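Long-range contact in phenylacetic acid degradation-related protein (Ralstonia eutropha JMP134, PDB 2PIM), which probably acts as a thioesterase of the hotdog-fold superfamily, hydrolysing acyl-CoA thioesters, and is possibly related to phenylacetic acid degradation: residues 83-97 / 123-136. Numbering follows the deposited sequence.
Sequences CSTLNLNLSFLRPAQ and QDGKLVATATATCM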
loop_
_atom_site.group_PDB
_atom_site.type_symbol
_atom_site.label_atom_id
_atom_site.label_comp_id
_atom_site.label_asym_id
_atom_site.label_seq_id
_atom_site.Cartn_x
_atom_site.Cartn_y
_atom_site.Cartn_z
ATOM N N CYS A 83 -0.306 -16.232 -8.227
ATOM C CA CYS A 83 -0.933 -15.623 -7.061
ATOM C C CYS A 83 -1.550 -14.254 -7.396
ATOM O O CYS A 83 -0.865 -13.323 -7.843
ATOM C CB CYS A 83 0.060 -15.466 -5.931
ATOM S SG CYS A 83 -0.609 -14.364 -4.559
ATOM N N SER A 84 -2.833 -14.130 -7.088
ATOM C CA SER A 84 -3.569 -12.921 -7.288
ATOM C C SER A 84 -4.243 -12.439 -6.004
ATOM O O SER A 84 -5.176 -13.048 -5.551
ATOM C CB SER A 84 -4.613 -13.252 -8.338
ATOM O OG SER A 84 -5.339 -12.130 -8.694
ATOM N N THR A 85 -3.800 -11.333 -5.425
ATOM C CA THR A 85 -4.390 -10.832 -4.182
ATOM C C THR A 85 -5.720 -10.088 -4.394
ATOM O O THR A 85 -5.787 -9.145 -5.165
ATOM C CB THR A 85 -3.404 -9.905 -3.458
ATOM O OG1 THR A 85 -2.186 -10.622 -3.179
ATOM C CG2 THR A 85 -3.962 -9.423 -2.155
ATOM N N LEU A 86 -6.764 -10.492 -3.671
ATOM C CA LEU A 86 -8.114 -9.996 -3.870
ATOM C C LEU A 86 -8.417 -8.897 -2.887
ATOM O O LEU A 86 -9.053 -7.907 -3.233
ATOM C CB LEU A 86 -9.125 -11.112 -3.673
ATOM C CG LEU A 86 -8.971 -12.316 -4.580
ATOM C CD1 LEU A 86 -10.084 -13.319 -4.295
ATOM C CD2 LEU A 86 -8.993 -11.954 -6.070
ATOM N N ASN A 87 -7.979 -9.085 -1.652
ATOM C CA ASN A 87 -8.190 -8.128 -0.583
ATOM C C ASN A 87 -6.934 -8.138 0.253
ATOM O O ASN A 87 -6.285 -9.204 0.374
ATOM C CB ASN A 87 -9.405 -8.547 0.300
ATOM C CG ASN A 87 -9.808 -7.463 1.335
ATOM O OD1 ASN A 87 -9.403 -7.526 2.505
ATOM N ND2 ASN A 87 -10.688 -6.502 0.905
ATOM N N LEU A 88 -6.586 -6.959 0.794
ATOM C CA LEU A 88 -5.487 -6.801 1.736
ATOM C C LEU A 88 -5.946 -5.805 2.826
ATOM O O LEU A 88 -6.314 -4.706 2.517
ATOM C CB LEU A 88 -4.273 -6.237 1.007
ATOM C CG LEU A 88 -2.948 -5.980 1.736
ATOM C CD1 LEU A 88 -2.382 -7.226 2.372
ATOM C CD2 LEU A 88 -1.958 -5.413 0.758
ATOM N N ASN A 89 -5.993 -6.235 4.078
ATOM C CA ASN A 89 -6.412 -5.382 5.153
ATOM C C ASN A 89 -5.182 -5.040 5.948
ATOM O O ASN A 89 -4.477 -5.939 6.402
ATOM C CB ASN A 89 -7.467 -6.061 6.052
ATOM C CG ASN A 89 -7.969 -5.124 7.166
ATOM O OD1 ASN A 89 -7.454 -5.152 8.269
ATOM N ND2 ASN A 89 -8.950 -4.288 6.860
ATOM N N LEU A 90 -4.946 -3.747 6.130
ATOM C CA LEU A 90 -3.734 -3.231 6.745
ATOM C C LEU A 90 -4.084 -2.529 8.035
ATOM O O LEU A 90 -5.017 -1.774 8.062
ATOM C CB LEU A 90 -3.093 -2.176 5.838
ATOM C CG LEU A 90 -2.726 -2.670 4.452
ATOM C CD1 LEU A 90 -2.278 -1.466 3.605
ATOM C CD2 LEU A 90 -1.672 -3.773 4.477
ATOM N N SER A 91 -3.326 -2.817 9.091
ATOM C CA SER A 91 -3.479 -2.194 10.374
ATOM C C SER A 91 -2.139 -1.566 10.651
ATOM O O SER A 91 -1.081 -2.225 10.521
ATOM C CB SER A 91 -3.830 -3.217 11.484
ATOM O OG SER A 91 -5.039 -3.902 11.216
ATOM N N PHE A 92 -2.207 -0.306 11.065
ATOM C CA PHE A 92 -1.058 0.528 11.320
ATOM C C PHE A 92 -1.000 0.763 12.811
ATOM O O PHE A 92 -1.901 1.354 13.365
ATOM C CB PHE A 92 -1.196 1.877 10.586
ATOM C CG PHE A 92 -1.405 1.724 9.108
ATOM C CD1 PHE A 92 -0.432 1.123 8.332
ATOM C CD2 PHE A 92 -2.580 2.143 8.498
ATOM C CE1 PHE A 92 -0.618 0.927 6.984
ATOM C CE2 PHE A 92 -2.762 1.971 7.122
ATOM C CZ PHE A 92 -1.781 1.347 6.374
ATOM N N LEU A 93 0.086 0.309 13.419
ATOM C CA LEU A 93 0.172 0.075 14.826
ATOM C C LEU A 93 1.072 1.113 15.453
ATOM O O LEU A 93 0.724 1.694 16.484
ATOM C CB LEU A 93 0.759 -1.321 15.029
ATOM C CG LEU A 93 -0.174 -2.525 15.293
ATOM C CD1 LEU A 93 -1.364 -2.592 14.424
ATOM C CD2 LEU A 93 0.606 -3.817 15.193
ATOM N N ARG A 94 2.251 1.296 14.839
ATOM C CA ARG A 94 3.278 2.233 15.285
ATOM C C ARG A 94 3.954 2.891 14.102
ATOM O O ARG A 94 4.071 2.277 13.044
ATOM C CB ARG A 94 4.382 1.520 16.072
ATOM C CG ARG A 94 3.894 0.733 17.229
ATOM C CD ARG A 94 5.017 -0.007 17.926
ATOM N NE ARG A 94 4.522 -0.533 19.199
ATOM C CZ ARG A 94 3.848 -1.673 19.349
ATOM N NH1 ARG A 94 3.584 -2.464 18.311
ATOM N NH2 ARG A 94 3.437 -2.035 20.560
ATOM N N PRO A 95 4.444 4.118 14.295
ATOM C CA PRO A 95 5.140 4.825 13.223
ATOM C C PRO A 95 6.499 4.203 12.882
ATOM O O PRO A 95 7.197 3.683 13.756
ATOM C CB PRO A 95 5.286 6.253 13.786
ATOM C CG PRO A 95 5.288 6.076 15.236
ATOM C CD PRO A 95 4.393 4.924 15.539
ATOM N N ALA A 96 6.817 4.195 11.590
ATOM C CA ALA A 96 8.092 3.716 11.093
ATOM C C ALA A 96 8.912 4.914 10.626
ATOM O O ALA A 96 8.370 5.972 10.285
ATOM C CB ALA A 96 7.889 2.743 9.955
ATOM N N GLN A 97 10.222 4.736 10.610
ATOM C CA GLN A 97 11.134 5.755 10.146
ATOM C C GLN A 97 11.826 5.201 8.911
ATOM O O GLN A 97 11.769 3.993 8.644
ATOM C CB GLN A 97 12.151 6.084 11.244
ATOM C CG GLN A 97 11.610 6.037 12.687
ATOM C CD GLN A 97 10.475 7.025 12.950
ATOM O OE1 GLN A 97 10.347 8.038 12.264
ATOM N NE2 GLN A 97 9.650 6.730 13.957
ATOM N N GLN A 123 10.220 -2.862 12.717
ATOM C CA GLN A 123 11.366 -1.996 12.664
ATOM C C GLN A 123 11.827 -1.767 14.105
ATOM O O GLN A 123 11.008 -1.477 14.986
ATOM C CB GLN A 123 10.996 -0.669 12.033
ATOM C CG GLN A 123 12.203 0.178 11.767
ATOM C CD GLN A 123 11.869 1.428 11.009
ATOM O OE1 GLN A 123 11.155 2.300 11.516
ATOM N NE2 GLN A 123 12.390 1.539 9.790
ATOM N N ASP A 124 13.136 -1.894 14.318
ATOM C CA ASP A 124 13.797 -1.758 15.617
ATOM C C ASP A 124 13.150 -2.602 16.709
ATOM O O ASP A 124 13.035 -2.181 17.874
ATOM C CB ASP A 124 13.907 -0.282 16.040
ATOM C CG ASP A 124 14.684 0.582 15.024
ATOM O OD1 ASP A 124 15.509 0.046 14.235
ATOM O OD2 ASP A 124 14.455 1.817 15.016
ATOM N N GLY A 125 12.726 -3.803 16.331
ATOM C CA GLY A 125 12.197 -4.745 17.295
ATOM C C GLY A 125 10.768 -4.520 17.712
ATOM O O GLY A 125 10.322 -5.181 18.642
ATOM N N LYS A 126 10.050 -3.607 17.041
ATOM C CA LYS A 126 8.609 -3.389 17.288
ATOM C C LYS A 126 7.800 -3.547 16.027
ATOM O O LYS A 126 8.259 -3.188 14.961
ATOM C CB LYS A 126 8.336 -1.993 17.851
ATOM C CG LYS A 126 9.106 -1.687 19.126
ATOM C CD LYS A 126 8.648 -0.375 19.742
ATOM C CE LYS A 126 9.784 0.276 20.522
ATOM N NZ LYS A 126 9.292 1.083 21.674
ATOM N N LEU A 127 6.594 -4.084 16.171
ATOM C CA LEU A 127 5.637 -4.198 15.066
ATOM C C LEU A 127 5.179 -2.837 14.680
ATOM O O LEU A 127 4.656 -2.132 15.519
ATOM C CB LEU A 127 4.372 -4.916 15.473
ATOM C CG LEU A 127 4.238 -6.402 15.244
ATOM C CD1 LEU A 127 2.873 -6.837 15.778
ATOM C CD2 LEU A 127 4.377 -6.728 13.793
ATOM N N VAL A 128 5.327 -2.476 13.413
ATOM C CA VAL A 128 4.774 -1.205 12.957
ATOM C C VAL A 128 3.407 -1.358 12.258
ATOM O O VAL A 128 2.546 -0.458 12.345
ATOM C CB VAL A 128 5.794 -0.418 12.127
ATOM C CG1 VAL A 128 7.010 -0.076 13.004
ATOM C CG2 VAL A 128 6.248 -1.161 10.905
ATOM N N ALA A 129 3.207 -2.480 11.572
ATOM C CA ALA A 129 2.000 -2.692 10.846
ATOM C C ALA A 129 1.769 -4.179 10.654
ATOM O O ALA A 129 2.727 -4.958 10.624
ATOM C CB ALA A 129 2.073 -1.992 9.489
ATOM N N THR A 130 0.496 -4.560 10.550
ATOM C CA THR A 130 0.127 -5.921 10.177
ATOM C C THR A 130 -0.799 -5.947 8.975
ATOM O O THR A 130 -1.421 -4.938 8.637
ATOM C CB THR A 130 -0.537 -6.656 11.358
ATOM O OG1 THR A 130 -1.671 -5.946 11.770
ATOM C CG2 THR A 130 0.389 -6.740 12.537
ATOM N N ALA A 131 -0.930 -7.131 8.393
ATOM C CA ALA A 131 -1.816 -7.371 7.293
ATOM C C ALA A 131 -2.475 -8.751 7.301
ATOM O O ALA A 131 -1.923 -9.735 7.801
ATOM C CB ALA A 131 -1.081 -7.236 5.994
ATOM N N THR A 132 -3.632 -8.799 6.645
ATOM C CA THR A 132 -4.294 -10.010 6.248
ATOM C C THR A 132 -4.531 -9.923 4.750
ATOM O O THR A 132 -5.154 -8.971 4.273
ATOM C CB THR A 132 -5.667 -10.093 7.013
ATOM O OG1 THR A 132 -5.401 -10.349 8.400
ATOM C CG2 THR A 132 -6.542 -11.189 6.452
ATOM N N ALA A 133 -4.065 -10.911 4.020
ATOM C CA ALA A 133 -4.256 -11.006 2.582
ATOM C C ALA A 133 -5.113 -12.192 2.249
ATOM O O ALA A 133 -4.909 -13.277 2.787
ATOM C CB ALA A 133 -2.923 -11.180 1.891
ATOM N N THR A 134 -6.085 -11.972 1.370
ATOM C CA THR A 134 -6.853 -13.035 0.736
ATOM C C THR A 134 -6.440 -13.124 -0.710
ATOM O O THR A 134 -6.600 -12.158 -1.434
ATOM C CB THR A 134 -8.345 -12.707 0.805
ATOM O OG1 THR A 134 -8.685 -12.509 2.167
ATOM C CG2 THR A 134 -9.168 -13.799 0.213
ATOM N N CYS A 135 -5.905 -14.269 -1.106
ATOM C CA CYS A 135 -5.269 -14.464 -2.398
ATOM C C CYS A 135 -5.916 -15.621 -3.106
ATOM O O CYS A 135 -6.262 -16.597 -2.477
ATOM C CB CYS A 135 -3.788 -14.818 -2.235
ATOM S SG CYS A 135 -2.883 -13.598 -1.305
HETATM N N MSE A 136 -6.098 -15.507 -4.410
HETATM C CA MSE A 136 -6.608 -16.620 -5.201
HETATM C C MSE A 136 -5.458 -17.085 -6.045
HETATM O O MSE A 136 -4.562 -16.294 -6.323
HETATM C CB MSE A 136 -7.716 -16.132 -6.119
HETATM C CG MSE A 136 -8.615 -17.208 -6.700
HETATM SE SE MSE A 136 -9.881 -16.304 -7.882
HETATM C CE MSE A 136 -11.477 -16.465 -7.090
HETATM O O HOH W 1 -7.980 -9.985 3.521
#
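Ser84 and Met136 (a selenomethionine) exchange backbone bonds at one end of an antiparallel ladder joining strands 84-92 and 126-136, and the pairs Asn87-Thr134, Asn89-Thr132 and Ser91-Thr130 continue it. A classic beta bulge interrupts the register: Leu86 and Asn87 both face Thr134, whose O accepts a hydrogen bond from Leu86 N (2.8 Å) and a weak one from Asn87 N. Beyond the regular strand, Leu93 N and Arg94 N both approach Val128 O from one face of its carbonyl plane.

Arg94, extended from CG to NE, crosses Lys126 at about a right angle and sends NH1 to a lone pair of Leu127 O (3.0 Å), near the guanidinium plane. The extended Gln123 side chain pairs its amide, acceptor and donor in one, with the backbone of Gln97: OE1 accepts from Gln97 N (2.8 Å, 177°), while NE2 donates to Gln97 O and also to Leu100 O.

On the face turned to helix 58-75, small alanines leave room for larger neighbours. Leu90 CD2 meets Ala131 CB, its direct cross-strand partner, while Leu88 CD1 bridges from its own partner Ala133 to Ala131 CB (3.8 Å), its CG anti to N (chi1 -179°). The other face is mostly polar, rich in threonines, whose beta-branching suits extended strands; a water donates to Asn87 OD1 and Thr132 O and accepts from Thr134 OG1.

Asn87 and Asn89, whose amides both donate and accept, bond reciprocally with Asn89 and Asn87 of the second subunit. Strand 84-92 thus carries the sheet across the dimer interface, as in hotdog-fold thioesterases, where a curved antiparallel sheet wraps a long helix.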